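Local structure of putative fumarylpyruvate hydrolase (Burkholderia cenocepacia, 4MAQ) at residues 21-25 / 148-152; 31-37 / 200-206. The protein belongs to the fumarylacetoacetate hydrolase (FAH) family, whose members share a mostly beta fold, and is probably a hydrolase. One frame throughout, in Å; residues are numbered along the deposited sequence. Where two conformers were deposited one is given.

How the interactions relate
Along the chain the segments alternate, 21-25, 31-37, 148-152 and then 200-206, so the two contacts cross rather than enclose one another, and their centres lie about 12 Å apart. Strands 21-23 and 30-32 form a small antiparallel sheet, in which Val22 N lies 2.8 Å from Phe31 O, a probable hydrogen bond. Interaction 1 fastens its first strand to the broken strand 146-153, and interaction 2 carries the chain from its second strand to the parallel pair 36-39 and 204-206. Both 146-153 and 204-206 belong to the large mixed sheet, so the N-terminal region is attached to it twice, and both contacts also touch the second subunit.

Interaction 1: 21-25 / 148-152; sequences SVEVD and VTALR
Val22 and Leu151 make the tight, buried end of this contact. Their side chains cross at about a right angle, Val22 CG1 resting 3.6 Å from Leu151 CG. This branch stands anti to the backbone N (chi1 -174°), which also brings it within 3.4 Å of Thr149 O. Phe31 and Trp112 of the same chain also touch Leu151. Two nearly straight backbone bonds fix the register next to this apolar patch: Leu151 N donates to Glu23 O at 2.8 Å (167° at the hydrogen), and Asp25 N donates to Leu151 O, also at 2.8 Å. They make a single bridge between Val24 and Leu151, tying the chain around the end of strand 21-23 to the broken strand 146-153.

Packing is looser on the solvent side. The extended chain of exposed Glu23 runs past Ala150, Glu23 CD coming 3.7 Å from Ala150 CB. Farther along, Asp25 and Arg152 lie side by side, their carboxylate and guanidinium planes at 90°, and the salt bridge from Asp25 OD2 to Arg152 NE is long at 3.5 Å. A water joins the same two atoms, donating to OD2 and accepting from NE in the guanidinium plane. Backbone bonds and apolar packing therefore probably hold the segments together, with the water-bridged ion pair adding a weaker tie.

Interaction 2: 31-37 / 200-206; sequences FPVRRVF and KAGDLIF
Asp203 and Arg34 meet in a side-on salt bridge with the two planes only 22° apart. Arg34 NE reaches Asp203 OD1 at 2.7 Å and Arg34 NH1 reaches Asp203 OD2 at 2.9 Å, each oxygen using its syn lone pair. Bends at chi2 and chi3 fold the arginine back alongside the aspartate. Each oxygen has a second donor: Arg35 N meets OD1 nearly end-on, whereas Lys200 N approaches OD2 from above the carboxylate plane. This buried carboxylate thus accepts four bonds, which should favour its charged form. The ring of Phe37 turns its edge to the same group, Phe37 CE2 lying 3.5 Å from Asp203 OD2 with the planes 86° apart. Lys200 CG covers one face of the Arg34 guanidinium, 3.4 Å from Arg34 CZ, and Arg35 NE lies over the opposite face. Asp67 of the second subunit bridges to both arginines, so the cluster reaches the dimer interface.

Backbone bonds continue from there. Arg34 N donates to Gly202 O from well above the carbonyl plane, in the type II turn Lys200 to Asp203. Beyond the turn, bonds from Leu204 N to Arg35 O, Phe37 N to Leu204 O and Phe206 N to Phe37 O define the parallel pairing of strands 36-39 and 204-206 in the large mixed sheet of this FAH-family fold.

Apolar packing lies on both faces. On that of Val36 and Leu204, Leu204 CD2 touches Phe31 CE1 at 3.7 Å, while Leu204 CD1 meets Val33 CG2 at 4.0 Å. On the other, Phe37 CD2 lies 4.3 Å from Ile205 CG1.

Interaction 1: 21-25 / 148-152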
loop_
_atom_site.group_PDB
_atom_site.type_symbol
_atom_site.label_atom_id
_atom_site.label_comp_id
_atom_site.label_asym_id
_atom_site.label_seq_id
_atom_site.Cartn_x
_atom_site.Cartn_y
_atom_site.Cartn_z
ATOM N N SER B 21 8.931 11.419 0.072
ATOM C CA SER B 21 8.566 12.655 0.766
ATOM C C SER B 21 8.024 13.665 -0.231
ATOM O O SER B 21 8.169 13.492 -1.454
ATOM C CB SER B 21 9.755 13.238 1.530
ATOM O OG SER B 21 10.775 13.615 0.622
ATOM N N VAL B 22 7.372 14.692 0.289
ATOM C CA VAL B 22 6.718 15.742 -0.527
ATOM C C VAL B 22 7.366 17.061 -0.189
ATOM O O VAL B 22 7.702 17.307 0.969
ATOM C CB VAL B 22 5.191 15.828 -0.228
ATOM C CG1 VAL B 22 4.468 16.808 -1.174
ATOM C CG2 VAL B 22 4.556 14.467 -0.329
ATOM N N GLU B 23 7.571 17.884 -1.210
ATOM C CA GLU B 23 8.046 19.247 -1.043
ATOM C C GLU B 23 7.097 20.006 -0.127
ATOM O O GLU B 23 5.881 19.779 -0.136
ATOM C CB GLU B 23 8.081 19.948 -2.411
ATOM C CG GLU B 23 8.681 21.354 -2.378
ATOM C CD GLU B 23 8.551 22.116 -3.692
ATOM O OE1 GLU B 23 8.047 21.562 -4.691
ATOM O OE2 GLU B 23 8.974 23.287 -3.736
ATOM N N VAL B 24 7.656 20.924 0.646
ATOM C CA VAL B 24 6.872 21.833 1.462
ATOM C C VAL B 24 7.104 23.244 0.927
ATOM O O VAL B 24 8.252 23.651 0.686
ATOM C CB VAL B 24 7.270 21.711 2.945
ATOM C CG1 VAL B 24 6.619 22.797 3.787
ATOM C CG2 VAL B 24 6.900 20.317 3.449
ATOM N N ASP B 25 6.011 23.966 0.704
ATOM C CA ASP B 25 6.074 25.352 0.251
ATOM C C ASP B 25 6.867 26.234 1.231
ATOM O O ASP B 25 6.662 26.153 2.444
ATOM C CB ASP B 25 4.638 25.870 0.112
ATOM C CG ASP B 25 4.564 27.284 -0.441
ATOM O OD1 ASP B 25 5.156 27.554 -1.504
ATOM O OD2 ASP B 25 3.883 28.114 0.187
ATOM N N VAL B 148 1.174 14.989 -6.369
ATOM C CA VAL B 148 0.740 15.934 -5.333
ATOM C C VAL B 148 1.604 17.198 -5.445
ATOM O O VAL B 148 2.816 17.112 -5.716
ATOM C CB VAL B 148 0.843 15.310 -3.900
ATOM C CG1 VAL B 148 0.395 16.282 -2.808
ATOM C CG2 VAL B 148 0.033 14.018 -3.782
ATOM N N THR B 149 1.000 18.357 -5.178
ATOM C CA THR B 149 1.744 19.610 -5.104
ATOM C C THR B 149 2.612 19.672 -3.861
ATOM O O THR B 149 2.443 18.887 -2.912
ATOM C CB THR B 149 0.802 20.818 -5.074
ATOM O OG1 THR B 149 -0.014 20.774 -3.888
ATOM C CG2 THR B 149 -0.062 20.861 -6.342
ATOM N N ALA B 150 3.503 20.660 -3.815
ATOM C CA ALA B 150 4.085 21.023 -2.550
ATOM C C ALA B 150 2.971 21.270 -1.511
ATOM O O ALA B 150 1.861 21.768 -1.839
ATOM C CB ALA B 150 4.967 22.255 -2.736
ATOM N N LEU B 151 3.258 20.874 -0.279
ATOM C CA LEU B 151 2.325 21.056 0.819
ATOM C C LEU B 151 2.507 22.395 1.505
ATOM O O LEU B 151 3.624 22.923 1.587
ATOM C CB LEU B 151 2.509 19.947 1.852
ATOM C CG LEU B 151 2.457 18.506 1.326
ATOM C CD1 LEU B 151 2.615 17.562 2.503
ATOM C CD2 LEU B 151 1.189 18.165 0.548
ATOM N N ARG B 152 1.396 22.920 2.024
ATOM C CA ARG B 152 1.427 24.094 2.899
ATOM C C ARG B 152 0.987 23.717 4.302
ATOM O O ARG B 152 0.025 22.958 4.481
ATOM C CB ARG B 152 0.535 25.202 2.359
ATOM C CG ARG B 152 0.982 25.740 1.009
ATOM C CD ARG B 152 0.095 26.890 0.595
ATOM N NE ARG B 152 0.528 28.062 1.315
ATOM C CZ ARG B 152 -0.163 29.188 1.412
ATOM N NH1 ARG B 152 0.344 30.220 2.102
ATOM N NH2 ARG B 152 -1.354 29.286 0.819
HETATM O O HOH W 1 2.986 28.279 2.718
#

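Interaction 2: 31-37 / 200-206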
loop_
_atom_site.group_PDB
_atom_site.type_symbol
_atom_site.label_atom_id
_atom_site.label_comp_id
_atom_site.label_asym_id
_atom_site.label_seq_id
_atom_site.Cartn_x
_atom_site.Cartn_y
_atom_site.Cartn_z
ATOM N N PHE B 31 8.073 16.636 3.701
ATOM C CA PHE B 31 7.088 15.892 4.461
ATOM C C PHE B 31 7.237 14.397 4.128
ATOM O O PHE B 31 6.972 13.993 3.005
ATOM C CB PHE B 31 5.676 16.385 4.108
ATOM C CG PHE B 31 4.591 15.714 4.907
ATOM C CD1 PHE B 31 4.005 14.521 4.467
ATOM C CD2 PHE B 31 4.163 16.280 6.114
ATOM C CE1 PHE B 31 3.017 13.893 5.216
ATOM C CE2 PHE B 31 3.177 15.658 6.869
ATOM C CZ PHE B 31 2.599 14.474 6.416
ATOM N N PRO B 32 7.678 13.581 5.105
ATOM C CA PRO B 32 7.904 12.154 4.861
ATOM C C PRO B 32 6.567 11.403 4.838
ATOM O O PRO B 32 5.768 11.550 5.762
ATOM C CB PRO B 32 8.778 11.738 6.066
ATOM C CG PRO B 32 8.296 12.615 7.175
ATOM C CD PRO B 32 7.898 13.937 6.527
ATOM N N VAL B 33 6.332 10.627 3.790
ATOM C CA VAL B 33 5.052 9.949 3.602
ATOM C C VAL B 33 5.081 8.577 4.258
ATOM O O VAL B 33 6.026 7.796 4.033
ATOM C CB VAL B 33 4.695 9.822 2.100
ATOM C CG1 VAL B 33 3.337 9.126 1.926
ATOM C CG2 VAL B 33 4.652 11.188 1.432
ATOM N N ARG B 34 4.015 8.289 5.010
ATOM C CA ARG B 34 3.867 7.039 5.746
ATOM C C ARG B 34 2.932 6.122 4.923
ATOM O O ARG B 34 3.413 5.292 4.140
ATOM C CB ARG B 34 3.418 7.335 7.197
ATOM C CG ARG B 34 3.700 6.233 8.203
ATOM C CD ARG B 34 2.857 4.969 8.055
ATOM N NE ARG B 34 1.441 5.231 8.348
ATOM C CZ ARG B 34 0.637 4.433 9.047
ATOM N NH1 ARG B 34 -0.632 4.796 9.263
ATOM N NH2 ARG B 34 1.103 3.284 9.574
ATOM N N ARG B 35 1.616 6.309 5.051
ATOM C CA ARG B 35 0.650 5.636 4.170
ATOM C C ARG B 35 -0.206 6.667 3.437
ATOM O O ARG B 35 -0.207 7.844 3.814
ATOM C CB ARG B 35 -0.248 4.673 4.959
ATOM C CG ARG B 35 0.450 3.418 5.450
ATOM C CD ARG B 35 -0.536 2.500 6.165
ATOM N NE ARG B 35 0.166 1.501 6.969
ATOM C CZ ARG B 35 -0.403 0.764 7.914
ATOM N NH1 ARG B 35 -1.736 0.790 8.094
ATOM N NH2 ARG B 35 0.383 0.017 8.696
ATOM N N VAL B 36 -0.908 6.213 2.394
ATOM C CA VAL B 36 -1.767 7.086 1.599
ATOM C C VAL B 36 -3.165 6.470 1.536
ATOM O O VAL B 36 -3.313 5.367 1.005
ATOM C CB VAL B 36 -1.212 7.281 0.174
ATOM C CG1 VAL B 36 -2.130 8.216 -0.638
ATOM C CG2 VAL B 36 0.203 7.828 0.220
ATOM N N PHE B 37 -4.167 7.177 2.070
ATOM C CA PHE B 37 -5.543 6.694 2.076
ATOM C C PHE B 37 -6.369 7.549 1.129
ATOM O O PHE B 37 -6.205 8.785 1.102
ATOM C CB PHE B 37 -6.129 6.808 3.483
ATOM C CG PHE B 37 -5.298 6.127 4.536
ATOM C CD1 PHE B 37 -5.410 4.759 4.725
ATOM C CD2 PHE B 37 -4.399 6.838 5.333
ATOM C CE1 PHE B 37 -4.662 4.100 5.687
ATOM C CE2 PHE B 37 -3.654 6.177 6.300
ATOM C CZ PHE B 37 -3.790 4.817 6.474
ATOM N N LYS B 200 -1.084 7.855 11.455
ATOM C CA LYS B 200 0.269 8.244 11.865
ATOM C C LYS B 200 0.682 9.561 11.243
ATOM O O LYS B 200 0.270 9.874 10.129
ATOM C CB LYS B 200 1.292 7.175 11.452
ATOM C CG LYS B 200 1.105 5.815 12.112
ATOM C CD LYS B 200 1.473 5.827 13.578
ATOM C CE LYS B 200 2.017 4.462 13.977
ATOM N NZ LYS B 200 2.470 4.478 15.392
ATOM N N ALA B 201 1.523 10.306 11.964
ATOM C CA ALA B 201 2.222 11.435 11.370
ATOM C C ALA B 201 2.900 10.935 10.093
ATOM O O ALA B 201 3.555 9.899 10.093
ATOM C CB ALA B 201 3.263 11.969 12.341
ATOM N N GLY B 202 2.701 11.659 9.005
ATOM C CA GLY B 202 3.217 11.244 7.719
ATOM C C GLY B 202 2.150 10.710 6.776
ATOM O O GLY B 202 2.402 10.603 5.583
ATOM N N ASP B 203 0.961 10.406 7.291
ATOM C CA ASP B 203 -0.123 9.943 6.415
ATOM C C ASP B 203 -0.674 11.046 5.526
ATOM O O ASP B 203 -0.729 12.222 5.913
ATOM C CB ASP B 203 -1.255 9.295 7.220
ATOM C CG ASP B 203 -0.854 7.952 7.792
ATOM O OD1 ASP B 203 0.135 7.367 7.271
ATOM O OD2 ASP B 203 -1.530 7.463 8.715
ATOM N N LEU B 204 -1.048 10.646 4.306
ATOM C CA LEU B 204 -1.764 11.531 3.392
ATOM C C LEU B 204 -3.149 10.947 3.165
ATOM O O LEU B 204 -3.296 9.737 3.032
ATOM C CB LEU B 204 -1.047 11.665 2.029
ATOM C CG LEU B 204 0.354 12.279 2.057
ATOM C CD1 LEU B 204 0.909 12.283 0.627
ATOM C CD2 LEU B 204 0.351 13.678 2.646
ATOM N N ILE B 205 -4.161 11.825 3.086
ATOM C CA ILE B 205 -5.511 11.401 2.766
ATOM C C ILE B 205 -6.021 12.193 1.576
ATOM O O ILE B 205 -6.064 13.439 1.598
ATOM C CB ILE B 205 -6.472 11.590 3.954
ATOM C CG1 ILE B 205 -5.950 10.886 5.227
ATOM C CG2 ILE B 205 -7.867 11.095 3.577
ATOM C CD1 ILE B 205 -6.776 11.232 6.475
ATOM N N PHE B 206 -6.370 11.466 0.515
ATOM C CA PHE B 206 -7.017 12.053 -0.656
ATOM C C PHE B 206 -8.518 12.009 -0.356
ATOM O O PHE B 206 -9.072 10.945 -0.090
ATOM C CB PHE B 206 -6.740 11.194 -1.884
ATOM C CG PHE B 206 -5.406 11.416 -2.535
ATOM C CD1 PHE B 206 -4.220 11.153 -1.856
ATOM C CD2 PHE B 206 -5.346 11.822 -3.853
ATOM C CE1 PHE B 206 -2.988 11.312 -2.483
ATOM C CE2 PHE B 206 -4.114 11.994 -4.488
ATOM C CZ PHE B 206 -2.932 11.725 -3.799
#